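PDB 4AUR: LEOA from Escherichia coli, which is a bacterial dynamin-like GTPase of enterotoxigenic strains and probably couples GTP hydrolysis to work on membranes, as other dynamins do. Local coordinates for residues R55-K66 with Y134-V145; E363-H371 with P456-G464. All coordinates share one frame; numbering follows the deposited sequence.

Interaction 1: R55-K66 with Y134-V145; sequences RIALLGAFSDGK and YISEAHLIFYVV
Ile56 to Leu59 pair with Leu140 to Tyr143 as parallel neighbours at the centre of the sheet of the GTPase domain, and the contact is almost wholly buried. Hydrogen bonds run alternately between the strands. Ala57 N donates to Leu140 O (2.9 Å), Phe142 N to Ala57 O, Leu59 N to Phe142 O, and Val144 N to Leu59 O (2.7 Å). On one face Ile56 CG2 sits over the Phe142 ring, 4.0 Å from its centroid, while Leu58 CD1 meets the edge of that ring. On the other face Leu59 CB touches Tyr143 CD2 at 3.7 Å, and Leu59 CD1 packs on Ile141 CG2.

At the start of the strand, Arg55 O receives His139 N (3.0 Å). A bend at chi3 (-74°) turns the Arg55 guanidinium against the Tyr134 ring, whose CD2 lies over its centre; guanidinium and ring planes are 25° apart. Arg55 NH1 makes a weak hydrogen bond to Tyr134 O, while Arg55 NE forms a salt bridge with Glu105. Past the end of strand 54-60, Lys66 CA packs against Val144 CG1 at 3.9 Å. Lys66 NZ pairs with Asp108. A strand leading through Gly60 and Gly65 to Lys66 and a helix is consistent with the P-loop (Walker A) of a dynamin GTPase.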
loop_
_atom_site.group_PDB
_atom_site.type_symbol
_atom_site.label_atom_id
_atom_site.label_comp_id
_atom_site.label_asym_id
_atom_site.label_seq_id
_atom_site.Cartn_x
_atom_site.Cartn_y
_atom_site.Cartn_z
ATOM N N ARG A 55 -3.172 39.431 -16.210
ATOM C CA ARG A 55 -2.817 40.664 -15.533
ATOM C C ARG A 55 -1.313 40.777 -15.415
ATOM O O ARG A 55 -0.652 39.858 -14.943
ATOM C CB ARG A 55 -3.426 40.713 -14.140
ATOM C CG ARG A 55 -3.073 41.977 -13.389
ATOM C CD ARG A 55 -3.549 41.923 -11.960
ATOM N NE ARG A 55 -4.983 42.091 -11.899
ATOM C CZ ARG A 55 -5.721 41.843 -10.830
ATOM N NH1 ARG A 55 -5.160 41.409 -9.709
ATOM N NH2 ARG A 55 -7.036 42.025 -10.890
ATOM N N ILE A 56 -0.786 41.922 -15.836
ATOM C CA ILE A 56 0.641 42.195 -15.779
ATOM C C ILE A 56 0.844 43.421 -14.913
ATOM O O ILE A 56 0.186 44.442 -15.108
ATOM C CB ILE A 56 1.223 42.495 -17.169
ATOM C CG1 ILE A 56 0.694 41.516 -18.191
ATOM C CG2 ILE A 56 2.737 42.400 -17.166
ATOM C CD1 ILE A 56 -0.510 42.047 -18.944
ATOM N N ALA A 57 1.743 43.333 -13.952
ATOM C CA ALA A 57 2.136 44.514 -13.218
ATOM C C ALA A 57 3.358 45.065 -13.906
ATOM O O ALA A 57 4.399 44.398 -14.018
ATOM C CB ALA A 57 2.435 44.181 -11.780
ATOM N N LEU A 58 3.214 46.280 -14.406
ATOM C CA LEU A 58 4.294 46.946 -15.086
ATOM C C LEU A 58 4.971 47.906 -14.133
ATOM O O LEU A 58 4.460 48.985 -13.851
ATOM C CB LEU A 58 3.754 47.695 -16.289
ATOM C CG LEU A 58 4.851 48.074 -17.270
ATOM C CD1 LEU A 58 5.500 46.829 -17.847
ATOM C CD2 LEU A 58 4.296 48.973 -18.359
ATOM N N LEU A 59 6.136 47.490 -13.657
ATOM C CA LEU A 59 6.894 48.229 -12.638
ATOM C C LEU A 59 8.186 48.819 -13.190
ATOM O O LEU A 59 8.845 48.206 -14.034
ATOM C CB LEU A 59 7.245 47.297 -11.477
ATOM C CG LEU A 59 6.041 46.673 -10.808
ATOM C CD1 LEU A 59 6.530 45.872 -9.625
ATOM C CD2 LEU A 59 5.085 47.764 -10.377
ATOM N N GLY A 60 8.540 50.001 -12.692
ATOM C CA GLY A 60 9.752 50.680 -13.107
ATOM C C GLY A 60 9.549 52.169 -13.328
ATOM O O GLY A 60 8.429 52.664 -13.398
ATOM N N ALA A 61 10.656 52.888 -13.430
ATOM C CA ALA A 61 10.604 54.302 -13.708
ATOM C C ALA A 61 10.265 54.455 -15.164
ATOM O O ALA A 61 10.686 53.636 -15.969
ATOM C CB ALA A 61 11.932 54.944 -13.398
ATOM N N PHE A 62 9.496 55.490 -15.496
ATOM C CA PHE A 62 9.041 55.695 -16.871
ATOM C C PHE A 62 10.190 56.073 -17.782
ATOM O O PHE A 62 10.221 55.673 -18.942
ATOM C CB PHE A 62 7.936 56.747 -16.923
ATOM C CG PHE A 62 6.628 56.256 -16.371
ATOM C CD1 PHE A 62 5.760 55.515 -17.165
ATOM C CD2 PHE A 62 6.276 56.508 -15.052
ATOM C CE1 PHE A 62 4.563 55.045 -16.654
ATOM C CE2 PHE A 62 5.079 56.034 -14.537
ATOM C CZ PHE A 62 4.225 55.299 -15.337
ATOM N N SER A 63 11.141 56.816 -17.222
ATOM C CA SER A 63 12.368 57.207 -17.913
ATOM C C SER A 63 13.217 56.012 -18.333
ATOM O O SER A 63 14.021 56.137 -19.251
ATOM C CB SER A 63 13.204 58.131 -17.026
ATOM O OG SER A 63 13.379 57.570 -15.735
ATOM N N ASP A 64 13.044 54.865 -17.675
ATOM C CA ASP A 64 13.677 53.635 -18.123
ATOM C C ASP A 64 12.868 52.948 -19.239
ATOM O O ASP A 64 13.162 51.823 -19.637
ATOM C CB ASP A 64 13.946 52.700 -16.938
ATOM C CG ASP A 64 14.982 53.271 -15.956
ATOM O OD1 ASP A 64 15.439 54.413 -16.166
ATOM O OD2 ASP A 64 15.347 52.581 -14.970
ATOM N N GLY A 65 11.862 53.616 -19.772
ATOM C CA GLY A 65 11.259 53.152 -21.024
ATOM C C GLY A 65 10.371 51.937 -20.873
ATOM O O GLY A 65 10.298 51.081 -21.744
ATOM N N LYS A 66 9.688 51.907 -19.743
ATOM C CA LYS A 66 8.721 50.891 -19.380
ATOM C C LYS A 66 7.596 50.797 -20.399
ATOM O O LYS A 66 7.143 49.709 -20.748
ATOM C CB LYS A 66 8.144 51.320 -18.026
ATOM C CG LYS A 66 7.039 50.480 -17.459
ATOM C CD LYS A 66 6.123 51.322 -16.579
ATOM C CE LYS A 66 6.776 51.743 -15.278
ATOM N NZ LYS A 66 5.788 52.124 -14.220
ATOM N N TYR A 134 -3.636 43.527 -5.639
ATOM C CA TYR A 134 -3.702 43.542 -7.088
ATOM C C TYR A 134 -2.392 43.081 -7.683
ATOM O O TYR A 134 -2.382 42.395 -8.691
ATOM C CB TYR A 134 -4.106 44.933 -7.629
ATOM C CG TYR A 134 -5.581 45.037 -7.958
ATOM C CD1 TYR A 134 -6.522 45.235 -6.970
ATOM C CD2 TYR A 134 -6.031 44.907 -9.270
ATOM C CE1 TYR A 134 -7.864 45.310 -7.274
ATOM C CE2 TYR A 134 -7.374 44.982 -9.579
ATOM C CZ TYR A 134 -8.280 45.184 -8.582
ATOM O OH TYR A 134 -9.616 45.267 -8.894
ATOM N N ILE A 135 -1.276 43.425 -7.056
ATOM C CA ILE A 135 0.015 42.955 -7.547
ATOM C C ILE A 135 0.319 41.510 -7.132
ATOM O O ILE A 135 0.881 40.753 -7.925
ATOM C CB ILE A 135 1.129 43.932 -7.195
ATOM C CG1 ILE A 135 0.956 45.172 -8.071
ATOM C CG2 ILE A 135 2.489 43.338 -7.510
ATOM C CD1 ILE A 135 1.624 46.414 -7.528
ATOM N N SER A 136 -0.058 41.111 -5.922
ATOM C CA SER A 136 0.028 39.703 -5.574
ATOM C C SER A 136 -0.674 38.865 -6.638
ATOM O O SER A 136 -0.077 37.941 -7.199
ATOM C CB SER A 136 -0.611 39.420 -4.219
ATOM O OG SER A 136 0.302 39.679 -3.183
ATOM N N GLU A 137 -1.936 39.207 -6.917
ATOM C CA GLU A 137 -2.809 38.434 -7.839
ATOM C C GLU A 137 -2.590 38.764 -9.327
ATOM O O GLU A 137 -3.500 38.643 -10.116
ATOM C CB GLU A 137 -4.313 38.597 -7.455
ATOM C CG GLU A 137 -4.710 37.829 -6.190
ATOM C CD GLU A 137 -6.037 38.263 -5.547
ATOM O OE1 GLU A 137 -6.827 38.973 -6.215
ATOM O OE2 GLU A 137 -6.287 37.873 -4.361
ATOM N N ALA A 138 -1.396 39.198 -9.691
ATOM C CA ALA A 138 -1.013 39.313 -11.074
ATOM C C ALA A 138 -0.207 38.089 -11.496
ATOM O O ALA A 138 0.466 37.455 -10.685
ATOM C CB ALA A 138 -0.197 40.558 -11.284
ATOM N N HIS A 139 -0.258 37.773 -12.782
ATOM C CA HIS A 139 0.320 36.552 -13.277
ATOM C C HIS A 139 1.730 36.801 -13.763
ATOM O O HIS A 139 2.530 35.871 -13.893
ATOM C CB HIS A 139 -0.528 36.020 -14.398
ATOM C CG HIS A 139 -1.985 36.007 -14.085
ATOM N ND1 HIS A 139 -2.643 34.872 -13.676
ATOM C CD2 HIS A 139 -2.920 36.981 -14.144
ATOM C CE1 HIS A 139 -3.921 35.150 -13.483
ATOM N NE2 HIS A 139 -4.116 36.424 -13.762
ATOM N N LEU A 140 2.038 38.062 -14.023
ATOM C CA LEU A 140 3.334 38.443 -14.549
ATOM C C LEU A 140 3.707 39.808 -13.999
ATOM O O LEU A 140 2.851 40.673 -13.867
ATOM C CB LEU A 140 3.256 38.534 -16.068
ATOM C CG LEU A 140 3.832 37.422 -16.908
ATOM C CD1 LEU A 140 3.681 37.751 -18.385
ATOM C CD2 LEU A 140 5.295 37.284 -16.564
ATOM N N ILE A 141 4.980 40.005 -13.705
ATOM C CA ILE A 141 5.459 41.284 -13.198
ATOM C C ILE A 141 6.690 41.673 -13.979
ATOM O O ILE A 141 7.643 40.932 -14.031
ATOM C CB ILE A 141 5.786 41.189 -11.696
ATOM C CG1 ILE A 141 4.551 40.750 -10.917
ATOM C CG2 ILE A 141 6.311 42.518 -11.166
ATOM C CD1 ILE A 141 4.711 40.838 -9.424
ATOM N N PHE A 142 6.660 42.831 -14.608
ATOM C CA PHE A 142 7.822 43.314 -15.356
ATOM C C PHE A 142 8.398 44.449 -14.587
ATOM O O PHE A 142 7.758 45.462 -14.421
ATOM C CB PHE A 142 7.452 43.847 -16.739
ATOM C CG PHE A 142 6.889 42.818 -17.680
ATOM C CD1 PHE A 142 7.162 41.465 -17.532
ATOM C CD2 PHE A 142 6.113 43.229 -18.767
ATOM C CE1 PHE A 142 6.647 40.542 -18.437
ATOM C CE2 PHE A 142 5.605 42.313 -19.671
ATOM C CZ PHE A 142 5.863 40.971 -19.499
ATOM N N TYR A 143 9.606 44.272 -14.104
ATOM C CA TYR A 143 10.318 45.368 -13.484
ATOM C C TYR A 143 11.311 45.862 -14.514
ATOM O O TYR A 143 12.310 45.202 -14.778
ATOM C CB TYR A 143 11.025 44.903 -12.213
ATOM C CG TYR A 143 11.212 46.015 -11.252
ATOM C CD1 TYR A 143 12.117 47.030 -11.515
ATOM C CD2 TYR A 143 10.450 46.097 -10.112
ATOM C CE1 TYR A 143 12.275 48.084 -10.659
ATOM C CE2 TYR A 143 10.604 47.148 -9.244
ATOM C CZ TYR A 143 11.523 48.132 -9.527
ATOM O OH TYR A 143 11.678 49.177 -8.673
ATOM N N VAL A 144 11.019 47.007 -15.121
ATOM C CA VAL A 144 11.829 47.510 -16.223
ATOM C C VAL A 144 12.853 48.489 -15.702
ATOM O O VAL A 144 12.492 49.485 -15.051
ATOM C CB VAL A 144 10.978 48.220 -17.275
ATOM C CG1 VAL A 144 11.870 48.869 -18.315
ATOM C CG2 VAL A 144 10.025 47.247 -17.937
ATOM N N VAL A 145 14.120 48.210 -16.013
ATOM C CA VAL A 145 15.263 49.032 -15.570
ATOM C C VAL A 145 16.115 49.528 -16.760
ATOM O O VAL A 145 15.727 49.350 -17.923
ATOM C CB VAL A 145 16.133 48.272 -14.551
ATOM C CG1 VAL A 145 15.289 47.854 -13.363
ATOM C CG2 VAL A 145 16.803 47.072 -15.189
#

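Interaction 2: E363-H371 with P456-G464; sequences EDGVGFKLH and PWEATKLAG
Trp457 stacks on His371, near the start of helix 368-408. The His371 ring and the five-membered ring of Trp457 lie face to face, with centroids 3.7 Å apart. Their planes are 20° from parallel. Trp457 CG stands anti to its backbone N (chi1 -175°), and the two side chains run past each other in opposite directions. His371 CB therefore lies over the indole, and Trp457 CB over the imidazole. His371 ND1 comes to 3.3 Å from Trp457 CD1, over the indole face. The far end of the indole reaches the backbone before the helix, with Trp457 CH2 near Gly367 C. Trp457 CZ3 meets the edge of the Phe368 ring at CD1, 3.7 Å away. The planes of these two rings are inclined at 54°.

Ala459 follows, and its CB lies 3.8 Å from Val366 O. Thr460 forms a single antiparallel bridge with Val366. Val366 N donates to Thr460 O at 2.9 Å, nearly straight, and Thr460 N returns a bond to Val366 O. Lys461 lays its CG against Asp364 O. Leu462 CG then touches Val366 CG2 at 3.7 Å, and Leu462 also packs on Met355 of helix 351-359.

Two backbone bonds fix the alignment at Val366 and Thr460. No salt bridge joins the segments, so the join rests on one backbone bridge and on ring stacking and apolar packing rather than on charge.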
loop_
_atom_site.group_PDB
_atom_site.type_symbol
_atom_site.label_atom_id
_atom_site.label_comp_id
_atom_site.label_asym_id
_atom_site.label_seq_id
_atom_site.Cartn_x
_atom_site.Cartn_y
_atom_site.Cartn_z
ATOM N N GLU A 363 0.053 -66.918 35.477
ATOM C CA GLU A 363 -1.091 -67.274 36.333
ATOM C C GLU A 363 -2.349 -66.546 35.853
ATOM O O GLU A 363 -3.381 -67.177 35.651
ATOM C CB GLU A 363 -0.798 -66.974 37.815
ATOM C CG GLU A 363 -2.019 -66.943 38.749
ATOM C CD GLU A 363 -2.713 -68.302 38.953
ATOM O OE1 GLU A 363 -2.432 -69.279 38.204
ATOM O OE2 GLU A 363 -3.549 -68.389 39.887
ATOM N N ASP A 364 -2.237 -65.225 35.676
ATOM C CA ASP A 364 -3.234 -64.368 34.998
ATOM C C ASP A 364 -3.914 -65.052 33.809
ATOM O O ASP A 364 -5.125 -64.913 33.611
ATOM C CB ASP A 364 -2.564 -63.086 34.446
ATOM C CG ASP A 364 -2.314 -62.000 35.515
ATOM O OD1 ASP A 364 -2.721 -62.154 36.697
ATOM O OD2 ASP A 364 -1.702 -60.965 35.146
ATOM N N GLY A 365 -3.098 -65.730 32.998
ATOM C CA GLY A 365 -3.536 -66.415 31.792
ATOM C C GLY A 365 -2.661 -66.136 30.581
ATOM O O GLY A 365 -1.485 -65.769 30.708
ATOM N N VAL A 366 -3.266 -66.275 29.401
ATOM C CA VAL A 366 -2.544 -66.184 28.140
ATOM C C VAL A 366 -2.829 -64.865 27.469
ATOM O O VAL A 366 -3.931 -64.343 27.598
ATOM C CB VAL A 366 -2.955 -67.296 27.161
ATOM C CG1 VAL A 366 -1.855 -67.538 26.153
ATOM C CG2 VAL A 366 -3.223 -68.578 27.899
ATOM N N GLY A 367 -1.825 -64.331 26.778
ATOM C CA GLY A 367 -1.988 -63.189 25.892
ATOM C C GLY A 367 -1.058 -61.992 26.106
ATOM O O GLY A 367 -1.013 -61.097 25.278
ATOM N N PHE A 368 -0.337 -61.947 27.212
ATOM C CA PHE A 368 0.410 -60.745 27.559
ATOM C C PHE A 368 1.480 -60.420 26.541
ATOM O O PHE A 368 1.699 -59.256 26.274
ATOM C CB PHE A 368 1.069 -60.892 28.944
ATOM C CG PHE A 368 1.687 -59.636 29.464
ATOM C CD1 PHE A 368 0.900 -58.560 29.801
ATOM C CD2 PHE A 368 3.043 -59.533 29.608
ATOM C CE1 PHE A 368 1.443 -57.391 30.276
ATOM C CE2 PHE A 368 3.614 -58.359 30.074
ATOM C CZ PHE A 368 2.808 -57.284 30.414
ATOM N N LYS A 369 2.149 -61.429 25.983
ATOM C CA LYS A 369 3.279 -61.178 25.096
ATOM C C LYS A 369 2.802 -60.674 23.743
ATOM O O LYS A 369 3.472 -59.879 23.095
ATOM C CB LYS A 369 4.117 -62.436 24.895
ATOM C CG LYS A 369 5.498 -62.168 24.316
ATOM C CD LYS A 369 6.357 -63.421 24.301
ATOM C CE LYS A 369 7.824 -63.101 24.030
ATOM N NZ LYS A 369 8.689 -64.304 24.260
ATOM N N LEU A 370 1.659 -61.169 23.310
ATOM C CA LEU A 370 1.047 -60.741 22.088
ATOM C C LEU A 370 0.548 -59.332 22.268
ATOM O O LEU A 370 0.751 -58.474 21.424
ATOM C CB LEU A 370 -0.137 -61.624 21.786
ATOM C CG LEU A 370 -0.805 -61.310 20.470
ATOM C CD1 LEU A 370 0.218 -61.436 19.356
ATOM C CD2 LEU A 370 -1.944 -62.269 20.253
ATOM N N HIS A 371 -0.121 -59.097 23.377
ATOM C CA HIS A 371 -0.670 -57.802 23.671
ATOM C C HIS A 371 0.403 -56.699 23.569
ATOM O O HIS A 371 0.256 -55.713 22.855
ATOM C CB HIS A 371 -1.303 -57.850 25.052
ATOM C CG HIS A 371 -1.509 -56.515 25.665
ATOM N ND1 HIS A 371 -2.531 -55.674 25.283
ATOM C CD2 HIS A 371 -0.837 -55.876 26.646
ATOM C CE1 HIS A 371 -2.481 -54.570 26.007
ATOM N NE2 HIS A 371 -1.456 -54.663 26.839
ATOM N N PRO A 456 -6.851 -50.486 30.430
ATOM C CA PRO A 456 -6.406 -51.679 31.142
ATOM C C PRO A 456 -6.649 -52.947 30.341
ATOM O O PRO A 456 -7.558 -53.012 29.490
ATOM C CB PRO A 456 -7.256 -51.676 32.418
ATOM C CG PRO A 456 -8.520 -50.986 32.021
ATOM C CD PRO A 456 -8.191 -50.053 30.873
ATOM N N TRP A 457 -5.823 -53.946 30.630
ATOM C CA TRP A 457 -5.859 -55.198 29.921
ATOM C C TRP A 457 -5.915 -56.359 30.909
ATOM O O TRP A 457 -5.135 -56.428 31.866
ATOM C CB TRP A 457 -4.629 -55.282 29.034
ATOM C CG TRP A 457 -4.615 -56.461 28.171
ATOM C CD1 TRP A 457 -5.212 -56.601 26.953
ATOM C CD2 TRP A 457 -3.958 -57.700 28.452
ATOM N NE1 TRP A 457 -4.964 -57.862 26.454
ATOM C CE2 TRP A 457 -4.204 -58.558 27.359
ATOM C CE3 TRP A 457 -3.196 -58.168 29.531
ATOM C CZ2 TRP A 457 -3.712 -59.861 27.307
ATOM C CZ3 TRP A 457 -2.715 -59.464 29.486
ATOM C CH2 TRP A 457 -2.973 -60.299 28.371
ATOM N N GLU A 458 -6.866 -57.256 30.679
ATOM C CA GLU A 458 -6.951 -58.493 31.430
ATOM C C GLU A 458 -6.500 -59.581 30.473
ATOM O O GLU A 458 -6.844 -59.533 29.310
ATOM C CB GLU A 458 -8.388 -58.748 31.907
ATOM C CG GLU A 458 -9.027 -57.601 32.712
ATOM C CD GLU A 458 -8.787 -57.665 34.225
ATOM O OE1 GLU A 458 -8.342 -58.721 34.749
ATOM O OE2 GLU A 458 -9.065 -56.647 34.905
ATOM N N ALA A 459 -5.712 -60.535 30.962
ATOM C CA ALA A 459 -5.417 -61.759 30.219
ATOM C C ALA A 459 -6.590 -62.742 30.173
ATOM O O ALA A 459 -7.509 -62.679 30.977
ATOM C CB ALA A 459 -4.222 -62.455 30.834
ATOM N N THR A 460 -6.513 -63.686 29.248
ATOM C CA THR A 460 -7.535 -64.708 29.078
ATOM C C THR A 460 -7.158 -66.002 29.789
ATOM O O THR A 460 -6.141 -66.606 29.466
ATOM C CB THR A 460 -7.727 -64.998 27.584
ATOM O OG1 THR A 460 -8.086 -63.777 26.925
ATOM C CG2 THR A 460 -8.797 -66.068 27.356
ATOM N N LYS A 461 -7.975 -66.413 30.763
ATOM C CA LYS A 461 -7.760 -67.667 31.492
ATOM C C LYS A 461 -7.996 -68.819 30.554
ATOM O O LYS A 461 -8.893 -68.756 29.722
ATOM C CB LYS A 461 -8.717 -67.798 32.667
ATOM C CG LYS A 461 -8.244 -67.093 33.924
ATOM C CD LYS A 461 -9.403 -66.787 34.864
ATOM C CE LYS A 461 -9.038 -65.704 35.874
ATOM N NZ LYS A 461 -10.240 -64.989 36.394
ATOM N N LEU A 462 -7.188 -69.864 30.679
ATOM C CA LEU A 462 -7.348 -71.047 29.847
ATOM C C LEU A 462 -8.364 -71.970 30.477
ATOM O O LEU A 462 -8.459 -72.060 31.703
ATOM C CB LEU A 462 -6.023 -71.795 29.688
ATOM C CG LEU A 462 -5.303 -71.627 28.357
ATOM C CD1 LEU A 462 -4.187 -72.649 28.263
ATOM C CD2 LEU A 462 -6.244 -71.758 27.162
ATOM N N ALA A 463 -9.114 -72.672 29.638
ATOM C CA ALA A 463 -10.065 -73.653 30.136
ATOM C C ALA A 463 -9.309 -74.735 30.904
ATOM O O ALA A 463 -8.182 -75.082 30.533
ATOM C CB ALA A 463 -10.846 -74.264 28.986
ATOM N N GLY A 464 -9.909 -75.248 31.980
ATOM C CA GLY A 464 -9.312 -76.361 32.731
ATOM C C GLY A 464 -8.912 -77.515 31.812
ATOM O O GLY A 464 -7.814 -78.068 31.931
#

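In the fold
From the N terminus, the chain first passes helices 3-30 and 38-51 and enters strand 54-60. Interaction 1 closes when strand 140-146 returns beside it, after a loop that includes helix 66-74 and strand 104-108. It joins two adjacent central strands of the GTPase sheet. The long helix 275-343 then carries the chain far out along the elongated helical part, where, after helix 351-359, 363-371 opens interaction 2. Its partner 456-464 closes it after a mostly helical excursion, joining the start of helix 368-408 to the loop between helices 430-447 and 464-467. The two loops follow in series and neither nest nor cross. The centres of interactions 1 and 2 are about 118 Å apart.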